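Side-chain contacts in WZI (Escherichia coli, PDB 2YNK), which binds carbohydrate as an outer-membrane beta-barrel lectin and takes part in assembling the group 1 capsule: residues Lys45-Tyr48 / Ser49-Val53; Asn6-Asp9 / Leu10-Leu14. All blocks are in the same frame, centred on the assembly; numbering follows the deposited sequence.

Contact 1. Residues Lys45-Tyr48 / Ser49-Val53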
loop_
_atom_site.group_PDB
_atom_site.type_symbol
_atom_site.label_atom_id
_atom_site.label_comp_id
_atom_site.label_asym_id
_atom_site.label_seq_id
_atom_site.Cartn_x
_atom_site.Cartn_y
_atom_site.Cartn_z
ATOM N N LYS A 45 -0.958 -12.583 -22.724
ATOM C CA LYS A 45 -0.937 -13.921 -23.286
ATOM C C LYS A 45 -1.551 -14.914 -22.297
ATOM O O LYS A 45 -0.840 -15.538 -21.506
ATOM C CB LYS A 45 0.498 -14.308 -23.655
ATOM C CG LYS A 45 1.056 -13.501 -24.824
ATOM C CD LYS A 45 2.425 -13.997 -25.278
ATOM C CE LYS A 45 2.981 -13.164 -26.429
ATOM N NZ LYS A 45 4.226 -13.748 -27.018
ATOM N N PRO A 46 -2.888 -15.035 -22.316
ATOM C CA PRO A 46 -3.553 -16.098 -21.573
ATOM C C PRO A 46 -3.536 -17.414 -22.341
ATOM O O PRO A 46 -3.451 -17.413 -23.566
ATOM C CB PRO A 46 -4.987 -15.584 -21.429
ATOM C CG PRO A 46 -5.188 -14.679 -22.592
ATOM C CD PRO A 46 -3.848 -14.077 -22.897
ATOM N N SER A 47 -3.589 -18.523 -21.610
ATOM C CA SER A 47 -3.704 -19.852 -22.208
ATOM C C SER A 47 -4.680 -20.775 -21.467
ATOM O O SER A 47 -4.963 -21.873 -21.937
ATOM C CB SER A 47 -2.325 -20.506 -22.283
ATOM O OG SER A 47 -1.687 -20.471 -21.022
ATOM N N TYR A 48 -5.188 -20.336 -20.315
ATOM C CA TYR A 48 -6.214 -21.080 -19.590
ATOM C C TYR A 48 -7.464 -20.226 -19.428
ATOM O O TYR A 48 -7.414 -19.012 -19.600
ATOM C CB TYR A 48 -5.684 -21.524 -18.236
ATOM C CG TYR A 48 -4.501 -22.458 -18.338
ATOM C CD1 TYR A 48 -4.681 -23.823 -18.542
ATOM C CD2 TYR A 48 -3.199 -21.977 -18.235
ATOM C CE1 TYR A 48 -3.598 -24.681 -18.632
ATOM C CE2 TYR A 48 -2.108 -22.823 -18.325
ATOM C CZ TYR A 48 -2.310 -24.172 -18.521
ATOM O OH TYR A 48 -1.223 -25.008 -18.614
ATOM N N SER A 49 -8.587 -20.867 -19.122
ATOM C CA SER A 49 -9.867 -20.171 -18.999
ATOM C C SER A 49 -9.882 -19.369 -17.703
ATOM O O SER A 49 -10.408 -18.252 -17.648
ATOM C CB SER A 49 -11.023 -21.166 -19.014
ATOM O OG SER A 49 -10.639 -22.367 -19.660
ATOM N N SER A 50 -9.290 -19.939 -16.658
ATOM C CA SER A 50 -9.087 -19.210 -15.415
ATOM C C SER A 50 -8.420 -17.875 -15.706
ATOM O O SER A 50 -8.783 -16.861 -15.119
ATOM C CB SER A 50 -8.246 -20.024 -14.427
ATOM O OG SER A 50 -6.990 -20.373 -14.980
ATOM N N GLU A 51 -7.466 -17.872 -16.632
ATOM C CA GLU A 51 -6.730 -16.653 -16.962
ATOM C C GLU A 51 -7.565 -15.605 -17.705
ATOM O O GLU A 51 -7.307 -14.407 -17.584
ATOM C CB GLU A 51 -5.454 -16.991 -17.738
ATOM C CG GLU A 51 -4.458 -17.788 -16.908
ATOM C CD GLU A 51 -3.271 -18.293 -17.697
ATOM O OE1 GLU A 51 -3.388 -18.518 -18.929
ATOM O OE2 GLU A 51 -2.213 -18.490 -17.064
ATOM N N GLN A 52 -8.569 -16.044 -18.456
ATOM C CA GLN A 52 -9.432 -15.110 -19.178
ATOM C C GLN A 52 -10.410 -14.481 -18.197
ATOM O O GLN A 52 -10.720 -13.300 -18.294
ATOM C CB GLN A 52 -10.167 -15.808 -20.327
ATOM C CG GLN A 52 -9.268 -16.732 -21.144
ATOM C CD GLN A 52 -9.576 -16.737 -22.633
ATOM O OE1 GLN A 52 -9.840 -17.791 -23.224
ATOM N NE2 GLN A 52 -9.526 -15.559 -23.251
ATOM N N VAL A 53 -10.872 -15.282 -17.240
ATOM C CA VAL A 53 -11.730 -14.796 -16.157
ATOM C C VAL A 53 -11.064 -13.658 -15.371
ATOM O O VAL A 53 -11.652 -12.594 -15.182
ATOM C CB VAL A 53 -12.090 -15.937 -15.176
ATOM C CG1 VAL A 53 -12.750 -15.389 -13.916
ATOM C CG2 VAL A 53 -12.989 -16.960 -15.851
#
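In the loop leading into helix 49-65, Glu51 folds back over the preceding residues and grips their backbone, a worked example of a helix entrance secured by an acidic side chain of its first turn. OE1 takes both main-chain bonds. Glu51 OE1 accepts from Ser47 N at 2.7 Å, nearly along its own C-O axis and in an almost straight bond (172°). It also accepts from Tyr48 N at 2.9 Å, a donor standing above the carboxylate plane. Ser47 OG adds a weak bond to the same oxygen. Glu51 holds CG beside its backbone N (chi1 -65°) and runs extended from there, which carries the carboxylate back along the loop. Alongside it lies the Tyr48 side chain, pointing the same way; the ring turns its edge to the carboxylate, with CD2 3.7 Å from Glu51 CD, and the two planes are 71° apart. Nearer the backbone, Pro46 CB packs 4.0 Å from Glu51 CB. The second oxygen, OE2, forms a salt bridge with Arg20, while Trp16 of helix 8-19 touches Glu51 and Ser50. With two N-H groups on one oxygen and a guanidinium on the other, this buried carboxylate probably stays ionised.

Contact 2. Residues Asn6-Asp9 / Leu10-Leu14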
loop_
_atom_site.group_PDB
_atom_site.type_symbol
_atom_site.label_atom_id
_atom_site.label_comp_id
_atom_site.label_asym_id
_atom_site.label_seq_id
_atom_site.Cartn_x
_atom_site.Cartn_y
_atom_site.Cartn_z
ATOM N N ASN A 6 -4.317 2.479 -4.001
ATOM C CA ASN A 6 -4.388 1.159 -3.385
ATOM C C ASN A 6 -5.793 0.559 -3.410
ATOM O O ASN A 6 -6.662 0.992 -2.668
ATOM C CB ASN A 6 -3.924 1.210 -1.920
ATOM C CG ASN A 6 -2.533 1.769 -1.754
ATOM O OD1 ASN A 6 -1.974 2.387 -2.660
ATOM N ND2 ASN A 6 -1.971 1.567 -0.578
ATOM N N ASP A 7 -6.009 -0.427 -4.276
ATOM C CA ASP A 7 -7.198 -1.281 -4.223
ATOM C C ASP A 7 -6.693 -2.694 -4.030
ATOM O O ASP A 7 -5.714 -3.089 -4.648
ATOM C CB ASP A 7 -7.987 -1.186 -5.517
ATOM C CG ASP A 7 -9.277 -1.990 -5.475
ATOM O OD1 ASP A 7 -10.123 -1.705 -4.599
ATOM O OD2 ASP A 7 -9.457 -2.895 -6.326
ATOM N N ASN A 8 -7.337 -3.457 -3.168
ATOM C CA ASN A 8 -6.790 -4.756 -2.783
ATOM C C ASN A 8 -7.215 -5.845 -3.770
ATOM O O ASN A 8 -6.415 -6.705 -4.127
ATOM C CB ASN A 8 -7.214 -5.111 -1.360
ATOM C CG ASN A 8 -6.594 -6.393 -0.867
ATOM O OD1 ASN A 8 -5.384 -6.578 -0.932
ATOM N ND2 ASN A 8 -7.421 -7.287 -0.353
ATOM N N ASP A 9 -8.478 -5.796 -4.197
ATOM C CA ASP A 9 -8.996 -6.711 -5.207
ATOM C C ASP A 9 -8.237 -6.589 -6.525
ATOM O O ASP A 9 -7.846 -7.605 -7.105
ATOM C CB ASP A 9 -10.497 -6.490 -5.431
ATOM C CG ASP A 9 -11.355 -7.165 -4.369
ATOM O OD1 ASP A 9 -10.788 -7.871 -3.506
ATOM O OD2 ASP A 9 -12.600 -6.999 -4.394
ATOM N N LEU A 10 -8.012 -5.354 -6.973
ATOM C CA LEU A 10 -7.268 -5.103 -8.216
ATOM C C LEU A 10 -5.848 -5.656 -8.148
ATOM O O LEU A 10 -5.396 -6.361 -9.064
ATOM C CB LEU A 10 -7.200 -3.599 -8.525
ATOM C CG LEU A 10 -6.621 -3.237 -9.900
ATOM C CD1 LEU A 10 -7.550 -3.751 -10.995
ATOM C CD2 LEU A 10 -6.397 -1.737 -10.050
ATOM N N ARG A 11 -5.156 -5.314 -7.062
ATOM C CA ARG A 11 -3.762 -5.688 -6.878
ATOM C C ARG A 11 -3.579 -7.189 -6.920
ATOM O O ARG A 11 -2.644 -7.666 -7.538
ATOM C CB ARG A 11 -3.199 -5.150 -5.546
ATOM C CG ARG A 11 -1.830 -5.735 -5.234
ATOM C CD ARG A 11 -1.013 -4.988 -4.203
ATOM N NE ARG A 11 0.296 -5.634 -4.126
ATOM C CZ ARG A 11 1.081 -5.694 -3.056
ATOM N NH1 ARG A 11 0.733 -5.119 -1.912
ATOM N NH2 ARG A 11 2.239 -6.344 -3.135
ATOM N N ASN A 12 -4.444 -7.930 -6.239
ATOM C CA ASN A 12 -4.306 -9.382 -6.180
ATOM C C ASN A 12 -4.563 -10.021 -7.571
ATOM O O ASN A 12 -3.874 -10.959 -7.974
ATOM C CB ASN A 12 -5.235 -9.975 -5.113
ATOM C CG ASN A 12 -4.905 -9.487 -3.702
ATOM O OD1 ASN A 12 -5.751 -8.897 -3.029
ATOM N ND2 ASN A 12 -3.676 -9.723 -3.253
ATOM N N ASP A 13 -5.543 -9.481 -8.295
ATOM C CA ASP A 13 -5.836 -9.897 -9.654
ATOM C C ASP A 13 -4.671 -9.588 -10.619
ATOM O O ASP A 13 -4.289 -10.435 -11.427
ATOM C CB ASP A 13 -7.153 -9.261 -10.136
ATOM C CG ASP A 13 -8.392 -10.028 -9.658
ATOM O OD1 ASP A 13 -8.265 -10.846 -8.728
ATOM O OD2 ASP A 13 -9.497 -9.828 -10.211
ATOM N N LEU A 14 -4.101 -8.391 -10.525
ATOM C CA LEU A 14 -2.932 -8.047 -11.335
ATOM C C LEU A 14 -1.740 -8.922 -10.965
ATOM O O LEU A 14 -1.020 -9.394 -11.844
ATOM C CB LEU A 14 -2.545 -6.572 -11.159
ATOM C CG LEU A 14 -3.451 -5.504 -11.776
ATOM C CD1 LEU A 14 -2.829 -4.130 -11.577
ATOM C CD2 LEU A 14 -3.687 -5.778 -13.252
#
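Asp7 is the N-cap of helix 8-19, and its side chain reaches forward to Leu10, three residues on. Its CB lies 3.9 Å from Leu10 CB, the two side chains crossing at about a right angle. CG, placed beside the carbonyl carbon by a chi1 of -176°, steers the carboxylate toward the N-terminal end of the helix. There OD2 accepts from Leu10 N at 2.9 Å, with an N-H...O angle of 150° and the donor 39° out of the carboxylate plane; the same oxygen comes 3.2 Å from Leu10 CB. The other oxygen, OD1, forms a salt bridge with Arg61 of helix 49-65, whose Leu62 also packs against the Leu10 side chain.

Behind the cap the helix settles into its regular bonding. Arg11 N reaches Asp7 O weakly at 3.3 Å, and the bonds from Asn12 N to Asn8 O and from Asp13 N to Asp9 O follow. Asp9 O takes a further bond from Arg383, which with Arg57 also holds the Asp13 carboxylate.

One carboxylate thus serves two ends: it occupies an N-H that the helix itself cannot pair, and it ties the helix start to a neighbouring helix. Its negative charge, set at the positive end of the helix dipole and beside Arg61, is probably stabilised there.

In the fold
The two contacts apply one principle, an acidic side chain accepting from main-chain N-H groups around a helix start, but in reverse directions: in contact 2 the acid precedes the helix and reaches forward into its first turn, whereas in contact 1 it belongs to the helix and reaches back to the loop. Contact 2 is buried, its centre about 10 Å from that of the chain; contact 1 is partly exposed, its centre about 27 Å from that point. Both join helices 8-19 and 49-65, contact 1 by side-chain packing and an arginine just past helix 8-19, contact 2 by packing and a salt bridge from helix 49-65. Contact 2 is also tied to barrel strand 383-393 by an arginine that binds beyond the capping acid.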